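Local coordinates for protein predicted phosphatase, HAD family (Clostridium acetobutylicum, PDB 3MC1) that is a predicted phosphatase of the haloacid dehalogenase (HAD) family, with a sodium ion bound in its probable active site, at residues 10-15 with 109-114; 17-22 with 42-47; 165-170 with 187-192; 181-186 with 200-205. One frame throughout, in Å; residues are numbered along the deposited sequence.

How the interactions relate
Interactions 1 and 3 meet at the bound sodium ion, their centres about 12 Å apart: the ends of strands 6-9 and 162-166 of one parallel sheet bring its protein ligands, and the loop after strand 104-109 packs beside them. Interaction 2, which falls between the two segments of interaction 1 in the sequence, joins helix 19-31 to the loop before helix 51-59 and borders this site; its centre is about 12 Å from that of interaction 1, and its Val47 and Ala19 touch Phe189 of interaction 3. Interaction 4, centred about 8 Å from interaction 3, builds the edge of the same sheet from strands 182-185 and 202-204. Interactions 3 and 4 interleave later in the chain.

Interaction 1: residues 10-15 with 109-114. With NA (sodium ion), chain C.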
loop_
_atom_site.group_PDB
_atom_site.type_symbol
_atom_site.label_atom_id
_atom_site.label_comp_id
_atom_site.label_asym_id
_atom_site.label_seq_id
_atom_site.Cartn_x
_atom_site.Cartn_y
_atom_site.Cartn_z
ATOM N N ASP A 10 4.764 -0.498 -0.360
ATOM C CA ASP A 10 3.329 -0.684 -0.190
ATOM C C ASP A 10 2.879 -0.729 -1.652
ATOM O O ASP A 10 3.691 -0.478 -2.552
ATOM C CB ASP A 10 2.678 0.492 0.532
ATOM C CG ASP A 10 1.185 0.282 0.735
ATOM O OD1 ASP A 10 0.774 -0.874 0.999
ATOM O OD2 ASP A 10 0.422 1.266 0.629
ATOM N N LEU A 11 1.613 -1.050 -1.907
ATOM C CA LEU A 11 1.124 -1.144 -3.279
ATOM C C LEU A 11 0.380 0.104 -3.759
ATOM O O LEU A 11 0.897 0.861 -4.576
ATOM C CB LEU A 11 0.224 -2.387 -3.425
ATOM C CG LEU A 11 -0.421 -2.695 -4.783
ATOM C CD1 LEU A 11 0.574 -2.575 -5.939
ATOM C CD2 LEU A 11 -0.977 -4.117 -4.740
ATOM N N ASP A 12 -0.837 0.299 -3.255
ATOM C CA ASP A 12 -1.658 1.452 -3.619
ATOM C C ASP A 12 -0.995 2.758 -3.186
ATOM O O ASP A 12 -0.599 2.899 -2.038
ATOM C CB ASP A 12 -3.043 1.360 -2.953
ATOM C CG ASP A 12 -3.822 0.122 -3.371
ATOM O OD1 ASP A 12 -3.883 -0.171 -4.587
ATOM O OD2 ASP A 12 -4.378 -0.557 -2.482
ATOM N N GLY A 13 -0.886 3.711 -4.107
ATOM C CA GLY A 13 -0.288 4.993 -3.774
ATOM C C GLY A 13 1.233 5.047 -3.787
ATOM O O GLY A 13 1.825 6.107 -3.565
ATOM N N THR A 14 1.873 3.910 -4.027
ATOM C CA THR A 14 3.328 3.857 -4.069
ATOM C C THR A 14 3.763 3.271 -5.402
ATOM O O THR A 14 4.602 3.846 -6.106
ATOM C CB THR A 14 3.893 2.995 -2.925
ATOM O OG1 THR A 14 3.603 3.620 -1.671
ATOM C CG2 THR A 14 5.400 2.850 -3.068
ATOM N N LEU A 15 3.193 2.121 -5.755
ATOM C CA LEU A 15 3.529 1.487 -7.020
ATOM C C LEU A 15 2.456 1.777 -8.067
ATOM O O LEU A 15 2.759 1.995 -9.245
ATOM C CB LEU A 15 3.683 -0.024 -6.833
ATOM C CG LEU A 15 4.825 -0.503 -5.932
ATOM C CD1 LEU A 15 4.764 -2.016 -5.780
ATOM C CD2 LEU A 15 6.167 -0.070 -6.532
ATOM N N THR A 109 1.806 -4.978 1.957
ATOM C CA THR A 109 0.613 -4.147 1.873
ATOM C C THR A 109 -0.581 -4.629 2.694
ATOM O O THR A 109 -0.700 -5.817 2.996
ATOM C CB THR A 109 0.178 -4.034 0.386
ATOM O OG1 THR A 109 -1.013 -3.250 0.280
ATOM C CG2 THR A 109 -0.083 -5.421 -0.206
ATOM N N SER A 110 -1.459 -3.696 3.065
ATOM C CA SER A 110 -2.671 -4.053 3.801
ATOM C C SER A 110 -3.697 -4.565 2.781
ATOM O O SER A 110 -4.734 -5.122 3.147
ATOM C CB SER A 110 -3.255 -2.843 4.553
ATOM O OG SER A 110 -2.498 -2.517 5.708
ATOM N N LYS A 111 -3.423 -4.364 1.496
ATOM C CA LYS A 111 -4.350 -4.848 0.486
ATOM C C LYS A 111 -4.307 -6.380 0.499
ATOM O O LYS A 111 -3.255 -6.970 0.728
ATOM C CB LYS A 111 -3.948 -4.318 -0.892
ATOM C CG LYS A 111 -4.928 -4.678 -1.997
ATOM C CD LYS A 111 -4.417 -4.215 -3.337
ATOM C CE LYS A 111 -5.537 -3.612 -4.171
ATOM N NZ LYS A 111 -6.098 -2.404 -3.503
ATOM N N PRO A 112 -5.455 -7.045 0.273
ATOM C CA PRO A 112 -5.412 -8.512 0.279
ATOM C C PRO A 112 -4.363 -9.046 -0.701
ATOM O O PRO A 112 -4.232 -8.532 -1.809
ATOM C CB PRO A 112 -6.829 -8.895 -0.132
ATOM C CG PRO A 112 -7.654 -7.801 0.468
ATOM C CD PRO A 112 -6.842 -6.563 0.123
ATOM N N THR A 113 -3.629 -10.078 -0.286
ATOM C CA THR A 113 -2.598 -10.696 -1.118
ATOM C C THR A 113 -3.141 -11.195 -2.458
ATOM O O THR A 113 -2.488 -11.063 -3.493
ATOM C CB THR A 113 -1.962 -11.916 -0.413
ATOM O OG1 THR A 113 -1.577 -11.558 0.917
ATOM C CG2 THR A 113 -0.742 -12.393 -1.172
ATOM N N VAL A 114 -4.334 -11.773 -2.438
ATOM C CA VAL A 114 -4.919 -12.307 -3.659
ATOM C C VAL A 114 -5.114 -11.232 -4.719
ATOM O O VAL A 114 -4.826 -11.459 -5.894
ATOM C CB VAL A 114 -6.263 -13.024 -3.361
ATOM C CG1 VAL A 114 -7.221 -12.079 -2.668
ATOM C CG2 VAL A 114 -6.858 -13.561 -4.658
HETATM NA NA NA C . -0.357 3.176 0.179
HETATM O O HOH W 1 -1.270 -0.751 2.561
HETATM O O HOH W 2 -1.575 -0.723 -0.758
HETATM O O HOH W 3 -2.105 4.705 -0.318
HETATM O O HOH W 4 -0.558 3.104 2.379
#
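Asp10 and Thr109 bring the two segments closest, their CA atoms 4.9 Å apart, where the loop after strand 6-9 passes the end of strand 104-109. Lys111 reaches Asp12 with a chain that starts extended and bends at its last two torsions, carrying NZ to 2.7 Å from Asp12 OD2. This salt bridge uses the syn lone pair of OD2, and the two side chains cross at about a right angle. On the way, Lys111 CD rests on Leu11 CD2 at 3.7 Å. Asp10 holds its carboxylate between metal and neighbour strand: with CG anti to the backbone N (chi1 -179°), OD2 binds the sodium ion at 2.1 Å while OD1 faces Thr109 OG1. The backbone O of Asp12 is a second sodium ligand at 2.2 Å. Thr109 OG1 also accepts from Lys111 N at 2.9 Å, an ST turn at the corner where the chain leaves the strand. Water 2 ties Asp12 N to Thr109 OG1, bridging the segments. Asp10, Asp12 and Thr14 fit the DxDx(T/V) signature of HAD phosphatases, consistent with an active-site loop. Asp167, after strand 162-166, adds another sodium ligand, and Ser18 bonds to Asp12 OD1. Helix 113-122 packs its Ser116 on Leu11 and Lys111, while Ile22 of helix 19-31 and Phe77 of helix 63-81 touch the lysine.

Interaction 2: residues 17-22 with 42-47; sequences DSAEGI and SLNKFV
The start of helix 19-31 faces a 3-10 turn, and the nearest CA atoms, those of Ala19 and Asn44, stay 6.4 Å apart, so side chains make the contact and no hydrogen bond crosses it. Ile22 and Val47 form its centre. Ile22 CG2 meets Val47 CG2 at 3.9 Å, and the far end of the isoleucine, CD1, lies 4.0 Å from Val47 CG1. The valine holds CG1 anti to its backbone N (chi1 179°), a rotation that points both methyls at Ile22. Ala19, one turn earlier, meets the same methyl as Ile22 CG2: its CA is 4.2 Å from Val47 CG2, and its CB approaches the amide oxygen OD1 of Asn44 at 4.3 Å. The turn keeps its shape through its own backbone, with Val47 N bonded to Asn44 O at 2.8 Å. Helices 19-31, 51-59 and 63-81, following the DxDx(T/V) loop, are consistent with the helical cap inserted at this point in HAD phosphatases, which would put the contact in the cap beside the metal site. Around it, Tyr73 and Phe77 of helix 63-81 pack on Ile22, Phe189 lies against Ala19 and Val47, and Phe46 reaches away to Phe55 and Tyr58 of helix 51-59.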
loop_
_atom_site.group_PDB
_atom_site.type_symbol
_atom_site.label_atom_id
_atom_site.label_comp_id
_atom_site.label_asym_id
_atom_site.label_seq_id
_atom_site.Cartn_x
_atom_site.Cartn_y
_atom_site.Cartn_z
ATOM N N ASP A 17 -1.335 3.925 -9.096
ATOM C CA ASP A 17 -2.298 5.003 -8.866
ATOM C C ASP A 17 -3.627 4.269 -9.020
ATOM O O ASP A 17 -4.183 4.188 -10.121
ATOM C CB ASP A 17 -2.172 6.077 -9.950
ATOM C CG ASP A 17 -3.114 7.244 -9.731
ATOM O OD1 ASP A 17 -3.940 7.193 -8.787
ATOM O OD2 ASP A 17 -3.026 8.216 -10.510
ATOM N N SER A 18 -4.122 3.720 -7.918
ATOM C CA SER A 18 -5.350 2.929 -7.927
ATOM C C SER A 18 -6.623 3.605 -7.439
ATOM O O SER A 18 -7.645 2.942 -7.259
ATOM C CB SER A 18 -5.118 1.668 -7.099
ATOM O OG SER A 18 -4.351 1.968 -5.942
ATOM N N ALA A 19 -6.562 4.913 -7.231
ATOM C CA ALA A 19 -7.698 5.668 -6.719
ATOM C C ALA A 19 -9.037 5.445 -7.431
ATOM O O ALA A 19 -10.063 5.272 -6.773
ATOM C CB ALA A 19 -7.359 7.148 -6.716
ATOM N N GLU A 20 -9.035 5.454 -8.760
ATOM C CA GLU A 20 -10.281 5.280 -9.501
ATOM C C GLU A 20 -11.043 4.024 -9.099
ATOM O O GLU A 20 -12.204 4.100 -8.692
ATOM C CB GLU A 20 -10.031 5.250 -11.014
ATOM C CG GLU A 20 -11.221 4.679 -11.789
ATOM C CD GLU A 20 -11.051 4.734 -13.288
ATOM O OE1 GLU A 20 -9.911 4.562 -13.768
ATOM O OE2 GLU A 20 -12.072 4.936 -13.985
ATOM N N GLY A 21 -10.390 2.872 -9.223
ATOM C CA GLY A 21 -11.035 1.616 -8.871
ATOM C C GLY A 21 -11.413 1.488 -7.403
ATOM O O GLY A 21 -12.470 0.946 -7.075
ATOM N N ILE A 22 -10.546 1.966 -6.512
ATOM C CA ILE A 22 -10.809 1.879 -5.083
ATOM C C ILE A 22 -11.934 2.818 -4.644
ATOM O O ILE A 22 -12.827 2.407 -3.915
ATOM C CB ILE A 22 -9.522 2.179 -4.265
ATOM C CG1 ILE A 22 -8.472 1.098 -4.556
ATOM C CG2 ILE A 22 -9.825 2.218 -2.769
ATOM C CD1 ILE A 22 -7.104 1.362 -3.918
ATOM N N SER A 42 -13.386 12.505 -2.612
ATOM C CA SER A 42 -13.563 12.596 -1.169
ATOM C C SER A 42 -13.338 11.244 -0.488
ATOM O O SER A 42 -13.335 11.147 0.742
ATOM C CB SER A 42 -14.961 13.128 -0.838
ATOM O OG SER A 42 -15.968 12.215 -1.222
ATOM N N LEU A 43 -13.150 10.202 -1.289
ATOM C CA LEU A 43 -12.920 8.869 -0.752
ATOM C C LEU A 43 -11.456 8.447 -0.919
ATOM O O LEU A 43 -11.112 7.287 -0.706
ATOM C CB LEU A 43 -13.839 7.851 -1.444
ATOM C CG LEU A 43 -15.343 8.092 -1.289
ATOM C CD1 LEU A 43 -16.126 7.029 -2.050
ATOM C CD2 LEU A 43 -15.706 8.081 0.185
ATOM N N ASN A 44 -10.597 9.390 -1.294
ATOM C CA ASN A 44 -9.178 9.090 -1.475
ATOM C C ASN A 44 -8.531 8.559 -0.204
ATOM O O ASN A 44 -7.622 7.735 -0.272
ATOM C CB ASN A 44 -8.413 10.335 -1.943
ATOM C CG ASN A 44 -8.619 10.627 -3.418
ATOM O OD1 ASN A 44 -9.395 9.949 -4.092
ATOM N ND2 ASN A 44 -7.929 11.642 -3.926
ATOM N N LYS A 45 -9.006 9.029 0.947
ATOM C CA LYS A 45 -8.452 8.612 2.233
ATOM C C LYS A 45 -8.596 7.112 2.473
ATOM O O LYS A 45 -7.958 6.561 3.374
ATOM C CB LYS A 45 -9.121 9.370 3.388
ATOM C CG LYS A 45 -10.558 8.961 3.647
ATOM C CD LYS A 45 -11.536 9.767 2.817
ATOM C CE LYS A 45 -11.908 11.059 3.529
ATOM N NZ LYS A 45 -12.649 10.788 4.798
ATOM N N PHE A 46 -9.447 6.462 1.680
ATOM C CA PHE A 46 -9.664 5.018 1.782
ATOM C C PHE A 46 -8.528 4.270 1.081
ATOM O O PHE A 46 -8.418 3.044 1.180
ATOM C CB PHE A 46 -10.993 4.634 1.117
ATOM C CG PHE A 46 -12.173 4.581 2.060
ATOM C CD1 PHE A 46 -12.558 3.378 2.646
ATOM C CD2 PHE A 46 -12.918 5.725 2.334
ATOM C CE1 PHE A 46 -13.677 3.314 3.492
ATOM C CE2 PHE A 46 -14.034 5.672 3.177
ATOM C CZ PHE A 46 -14.412 4.466 3.754
ATOM N N VAL A 47 -7.681 5.004 0.368
ATOM C CA VAL A 47 -6.583 4.366 -0.361
ATOM C C VAL A 47 -5.344 4.221 0.504
ATOM O O VAL A 47 -4.676 5.209 0.819
ATOM C CB VAL A 47 -6.215 5.152 -1.640
ATOM C CG1 VAL A 47 -5.040 4.470 -2.353
ATOM C CG2 VAL A 47 -7.424 5.233 -2.564
#

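Interaction 3: residues 165-170 with 187-192; sequences IGDREY and YGFGSY. With NA (sodium ion), chain C.
Asp167 OD2 is gripped by two donors: Phe189 N at 2.9 Å, with an N-H...O angle of 164°, and water 3 at 2.7 Å. The amide uses the anti lone pair of OD2, away from the other oxygen, and OD1 is then turned to the sodium ion, which it binds at 2.3 Å. Water 3 is itself a sodium ligand, so both carboxylate oxygens are connected to the metal, one directly and one through water. Asp167 places CG between its backbone N and carbonyl carbon (chi1 61°); its side chain and that of Phe189 lie side by side, pointing the same way, carboxylate and ring planes 75° apart. OD2 sits at the edge of the phenyl ring. Next along the chain, Gly190, having no side chain, brings its CA to 3.0 Å from Asp167 O as a CA-H...O contact. Arg168, bent at chi2 and chi3, lays CD 3.3 Å from Phe189 O, and that oxygen lies over one face of the guanidinium. NE makes a salt bridge with Glu194. Asp10 and Asp12 supply the other protein ligands, and an aspartate after this strand completing the site is consistent with the acidic metal-binding motif of HAD phosphatases. The sodium ion on OD1, with the Phe189 N-H and a metal-bound water on OD2, together fix the carboxylate's rotation, so that it bridges the ion and the 187-192 loop.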
loop_
_atom_site.group_PDB
_atom_site.type_symbol
_atom_site.label_atom_id
_atom_site.label_comp_id
_atom_site.label_asym_id
_atom_site.label_seq_id
_atom_site.Cartn_x
_atom_site.Cartn_y
_atom_site.Cartn_z
ATOM N N ILE A 165 8.984 1.572 2.021
ATOM C CA ILE A 165 8.581 2.696 1.181
ATOM C C ILE A 165 7.048 2.758 1.159
ATOM O O ILE A 165 6.392 1.763 0.826
ATOM C CB ILE A 165 9.088 2.542 -0.285
ATOM C CG1 ILE A 165 10.616 2.744 -0.381
ATOM C CG2 ILE A 165 8.463 3.633 -1.150
ATOM C CD1 ILE A 165 11.421 1.987 0.605
ATOM N N GLY A 166 6.488 3.919 1.506
ATOM C CA GLY A 166 5.040 4.075 1.526
ATOM C C GLY A 166 4.633 5.532 1.345
ATOM O O GLY A 166 5.489 6.420 1.400
ATOM N N ASP A 167 3.335 5.779 1.148
ATOM C CA ASP A 167 2.823 7.133 0.937
ATOM C C ASP A 167 1.984 7.690 2.088
ATOM O O ASP A 167 1.674 8.886 2.109
ATOM C CB ASP A 167 1.993 7.180 -0.363
ATOM C CG ASP A 167 0.782 6.248 -0.332
ATOM O OD1 ASP A 167 0.944 5.048 0.005
ATOM O OD2 ASP A 167 -0.342 6.717 -0.654
ATOM N N ARG A 168 1.639 6.837 3.053
ATOM C CA ARG A 168 0.802 7.258 4.175
ATOM C C ARG A 168 1.477 7.104 5.540
ATOM O O ARG A 168 2.471 6.391 5.688
ATOM C CB ARG A 168 -0.508 6.457 4.172
ATOM C CG ARG A 168 -1.294 6.481 2.854
ATOM C CD ARG A 168 -1.829 7.865 2.532
ATOM N NE ARG A 168 -2.745 8.362 3.559
ATOM C CZ ARG A 168 -4.006 7.965 3.706
ATOM N NH1 ARG A 168 -4.526 7.058 2.887
ATOM N NH2 ARG A 168 -4.748 8.467 4.686
ATOM N N GLU A 169 0.915 7.769 6.541
ATOM C CA GLU A 169 1.445 7.705 7.898
ATOM C C GLU A 169 1.412 6.266 8.405
ATOM O O GLU A 169 2.231 5.878 9.228
ATOM C CB GLU A 169 0.611 8.586 8.826
ATOM C CG GLU A 169 -0.823 8.107 8.984
ATOM C CD GLU A 169 -1.606 8.946 9.974
ATOM O OE1 GLU A 169 -1.103 9.158 11.101
ATOM O OE2 GLU A 169 -2.724 9.387 9.627
ATOM N N TYR A 170 0.459 5.483 7.904
ATOM C CA TYR A 170 0.317 4.086 8.301
ATOM C C TYR A 170 1.568 3.292 7.939
ATOM O O TYR A 170 1.965 2.363 8.656
ATOM C CB TYR A 170 -0.903 3.482 7.613
ATOM C CG TYR A 170 -2.167 4.261 7.889
ATOM C CD1 TYR A 170 -2.735 4.270 9.162
ATOM C CD2 TYR A 170 -2.771 5.029 6.891
ATOM C CE1 TYR A 170 -3.873 5.024 9.442
ATOM C CE2 TYR A 170 -3.912 5.793 7.159
ATOM C CZ TYR A 170 -4.457 5.786 8.438
ATOM O OH TYR A 170 -5.577 6.539 8.720
ATOM N N TYR A 187 3.900 11.617 -3.888
ATOM C CA TYR A 187 3.184 11.562 -5.158
ATOM C C TYR A 187 1.975 10.644 -5.026
ATOM O O TYR A 187 1.218 10.450 -5.976
ATOM C CB TYR A 187 4.116 11.090 -6.293
ATOM C CG TYR A 187 4.721 9.712 -6.114
ATOM C CD1 TYR A 187 3.968 8.551 -6.341
ATOM C CD2 TYR A 187 6.052 9.565 -5.714
ATOM C CE1 TYR A 187 4.536 7.280 -6.172
ATOM C CE2 TYR A 187 6.623 8.307 -5.542
ATOM C CZ TYR A 187 5.868 7.171 -5.769
ATOM O OH TYR A 187 6.446 5.943 -5.558
ATOM N N GLY A 188 1.785 10.093 -3.832
ATOM C CA GLY A 188 0.670 9.192 -3.604
ATOM C C GLY A 188 -0.527 9.854 -2.948
ATOM O O GLY A 188 -0.927 10.947 -3.328
ATOM N N PHE A 189 -1.085 9.206 -1.938
ATOM C CA PHE A 189 -2.256 9.754 -1.276
ATOM C C PHE A 189 -1.996 10.322 0.113
ATOM O O PHE A 189 -2.923 10.565 0.881
ATOM C CB PHE A 189 -3.341 8.681 -1.264
ATOM C CG PHE A 189 -3.691 8.197 -2.640
ATOM C CD1 PHE A 189 -4.597 8.903 -3.428
ATOM C CD2 PHE A 189 -3.033 7.102 -3.194
ATOM C CE1 PHE A 189 -4.834 8.526 -4.753
ATOM C CE2 PHE A 189 -3.262 6.717 -4.514
ATOM C CZ PHE A 189 -4.162 7.431 -5.295
ATOM N N GLY A 190 -0.723 10.540 0.420
ATOM C CA GLY A 190 -0.344 11.113 1.699
ATOM C C GLY A 190 0.356 12.432 1.421
ATOM O O GLY A 190 0.893 12.626 0.331
ATOM N N SER A 191 0.357 13.344 2.388
ATOM C CA SER A 191 1.007 14.635 2.184
ATOM C C SER A 191 2.343 14.697 2.899
ATOM O O SER A 191 2.620 13.888 3.787
ATOM C CB SER A 191 0.108 15.765 2.689
ATOM O OG SER A 191 -0.023 15.733 4.098
ATOM N N TYR A 192 3.181 15.648 2.504
ATOM C CA TYR A 192 4.474 15.822 3.152
ATOM C C TYR A 192 4.259 15.958 4.661
ATOM O O TYR A 192 4.920 15.294 5.463
ATOM C CB TYR A 192 5.157 17.090 2.647
ATOM C CG TYR A 192 6.374 17.456 3.453
ATOM C CD1 TYR A 192 7.609 16.870 3.193
ATOM C CD2 TYR A 192 6.281 18.354 4.516
ATOM C CE1 TYR A 192 8.724 17.172 3.972
ATOM C CE2 TYR A 192 7.386 18.659 5.300
ATOM C CZ TYR A 192 8.601 18.066 5.022
ATOM O OH TYR A 192 9.693 18.373 5.798
HETATM NA NA NA C . -0.357 3.176 0.179
HETATM O O HOH W 3 -2.105 4.705 -0.318
HETATM O O HOH W 4 -0.558 3.104 2.379
#

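Interaction 4: residues 181-186 with 200-205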
loop_
_atom_site.group_PDB
_atom_site.type_symbol
_atom_site.label_atom_id
_atom_site.label_comp_id
_atom_site.label_asym_id
_atom_site.label_seq_id
_atom_site.Cartn_x
_atom_site.Cartn_y
_atom_site.Cartn_z
ATOM N N PRO A 181 13.689 1.756 8.814
ATOM C CA PRO A 181 13.656 3.166 8.427
ATOM C C PRO A 181 12.608 3.212 7.325
ATOM O O PRO A 181 12.329 2.189 6.682
ATOM C CB PRO A 181 15.065 3.416 7.902
ATOM C CG PRO A 181 15.461 2.084 7.361
ATOM C CD PRO A 181 14.950 1.118 8.406
ATOM N N SER A 182 12.016 4.380 7.119
ATOM C CA SER A 182 11.000 4.517 6.096
ATOM C C SER A 182 11.226 5.728 5.207
ATOM O O SER A 182 11.735 6.756 5.650
ATOM C CB SER A 182 9.619 4.623 6.744
ATOM O OG SER A 182 9.562 5.702 7.662
ATOM N N ILE A 183 10.880 5.569 3.937
ATOM C CA ILE A 183 10.952 6.651 2.978
ATOM C C ILE A 183 9.494 6.882 2.585
ATOM O O ILE A 183 8.834 5.979 2.058
ATOM C CB ILE A 183 11.712 6.280 1.698
ATOM C CG1 ILE A 183 13.160 5.895 2.008
ATOM C CG2 ILE A 183 11.689 7.486 0.742
ATOM C CD1 ILE A 183 13.965 5.534 0.756
ATOM N N GLY A 184 8.987 8.073 2.871
ATOM C CA GLY A 184 7.620 8.381 2.513
ATOM C C GLY A 184 7.629 9.100 1.178
ATOM O O GLY A 184 8.536 9.892 0.909
ATOM N N VAL A 185 6.652 8.810 0.325
ATOM C CA VAL A 185 6.574 9.479 -0.971
ATOM C C VAL A 185 5.319 10.341 -0.969
ATOM O O VAL A 185 4.294 9.941 -0.419
ATOM C CB VAL A 185 6.525 8.461 -2.138
ATOM C CG1 VAL A 185 7.715 7.500 -2.019
ATOM C CG2 VAL A 185 5.206 7.704 -2.129
ATOM N N THR A 186 5.404 11.523 -1.575
ATOM C CA THR A 186 4.269 12.439 -1.613
ATOM C C THR A 186 3.495 12.444 -2.925
ATOM O O THR A 186 2.538 13.201 -3.065
ATOM C CB THR A 186 4.701 13.897 -1.304
ATOM O OG1 THR A 186 5.741 14.287 -2.209
ATOM C CG2 THR A 186 5.203 14.022 0.143
ATOM N N ALA A 200 8.184 9.924 9.411
ATOM C CA ALA A 200 8.872 9.386 8.240
ATOM C C ALA A 200 10.358 9.696 8.357
ATOM O O ALA A 200 10.748 10.817 8.653
ATOM C CB ALA A 200 8.304 9.997 6.963
ATOM N N ASN A 201 11.192 8.690 8.141
ATOM C CA ASN A 201 12.632 8.870 8.240
ATOM C C ASN A 201 13.214 9.567 7.005
ATOM O O ASN A 201 14.295 10.157 7.057
ATOM C CB ASN A 201 13.291 7.503 8.491
ATOM C CG ASN A 201 12.865 6.878 9.818
ATOM O OD1 ASN A 201 13.282 7.328 10.887
ATOM N ND2 ASN A 201 12.031 5.843 9.754
ATOM N N TYR A 202 12.490 9.507 5.893
ATOM C CA TYR A 202 12.924 10.136 4.644
ATOM C C TYR A 202 11.656 10.481 3.861
ATOM O O TYR A 202 10.678 9.739 3.934
ATOM C CB TYR A 202 13.774 9.165 3.830
ATOM C CG TYR A 202 14.805 8.425 4.644
ATOM C CD1 TYR A 202 16.137 8.821 4.643
ATOM C CD2 TYR A 202 14.441 7.356 5.466
ATOM C CE1 TYR A 202 17.072 8.176 5.443
ATOM C CE2 TYR A 202 15.382 6.711 6.269
ATOM C CZ TYR A 202 16.693 7.134 6.254
ATOM O OH TYR A 202 17.631 6.543 7.073
ATOM N N ILE A 203 11.664 11.595 3.126
ATOM C CA ILE A 203 10.493 12.012 2.347
ATOM C C ILE A 203 10.859 12.528 0.955
ATOM O O ILE A 203 11.665 13.453 0.819
ATOM C CB ILE A 203 9.699 13.113 3.084
ATOM C CG1 ILE A 203 9.305 12.628 4.484
ATOM C CG2 ILE A 203 8.444 13.457 2.304
ATOM C CD1 ILE A 203 8.562 13.656 5.314
ATOM N N VAL A 204 10.261 11.929 -0.075
ATOM C CA VAL A 204 10.526 12.320 -1.458
ATOM C C VAL A 204 9.241 12.657 -2.214
ATOM O O VAL A 204 8.162 12.160 -1.881
ATOM C CB VAL A 204 11.284 11.210 -2.229
ATOM C CG1 VAL A 204 12.565 10.850 -1.479
ATOM C CG2 VAL A 204 10.395 9.992 -2.424
ATOM N N ASN A 205 9.360 13.494 -3.239
ATOM C CA ASN A 205 8.187 13.913 -4.004
ATOM C C ASN A 205 8.035 13.288 -5.392
ATOM O O ASN A 205 7.079 13.594 -6.106
ATOM C CB ASN A 205 8.185 15.434 -4.125
ATOM C CG ASN A 205 9.479 15.962 -4.698
ATOM O OD1 ASN A 205 9.826 15.681 -5.847
ATOM N ND2 ASN A 205 10.213 16.727 -3.893
#
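Gly184 bonds to the neighbour strand through both its N-H and its C=O: Gly184 N donates to Tyr202 O at 2.6 Å, and Gly184 O receives Val204 N at 2.8 Å. These bonds belong to a parallel pair, strands 182-185 and 202-204, the ends of a beta-alpha-beta unit whose crossover carries helix 192-198. The strand axes cross at -26°. Farther along the ladder, Thr186 N binds Val204 O at 2.8 Å, and CA-H...O contacts from Ile183, Ile203 and Val185 fill in between. The bridged pairs Ile183 with Tyr202 and Val185 with Val204 send their side chains to one face of the sheet. There Val185 CG1 meets Val204 CG2 at 3.7 Å, and Ile183 CG1 lies 3.8 Å from Tyr202 CB. Pro181 CB stands at the edge of the tyrosine ring, 3.7 Å from Tyr202 CE2. The other face carries Ile203, bridged to Gly184; its CG2 touches Thr186 CG2 at 3.9 Å, the two side chains crossing at about a right angle. Outside this shell, Leu210 and Lys213 of helix 207-215 cover Ile183, while Leu195 and Tyr192 of helix 192-198 pack on Thr186. Strand 162-166 bonds to the far edge of strand 182-185 through Gly166, whereas 202-204 is the outermost strand on this side of the sheet. At the end of the pair, Thr186 OG1 comes within 3.3 Å of Asn205 CB.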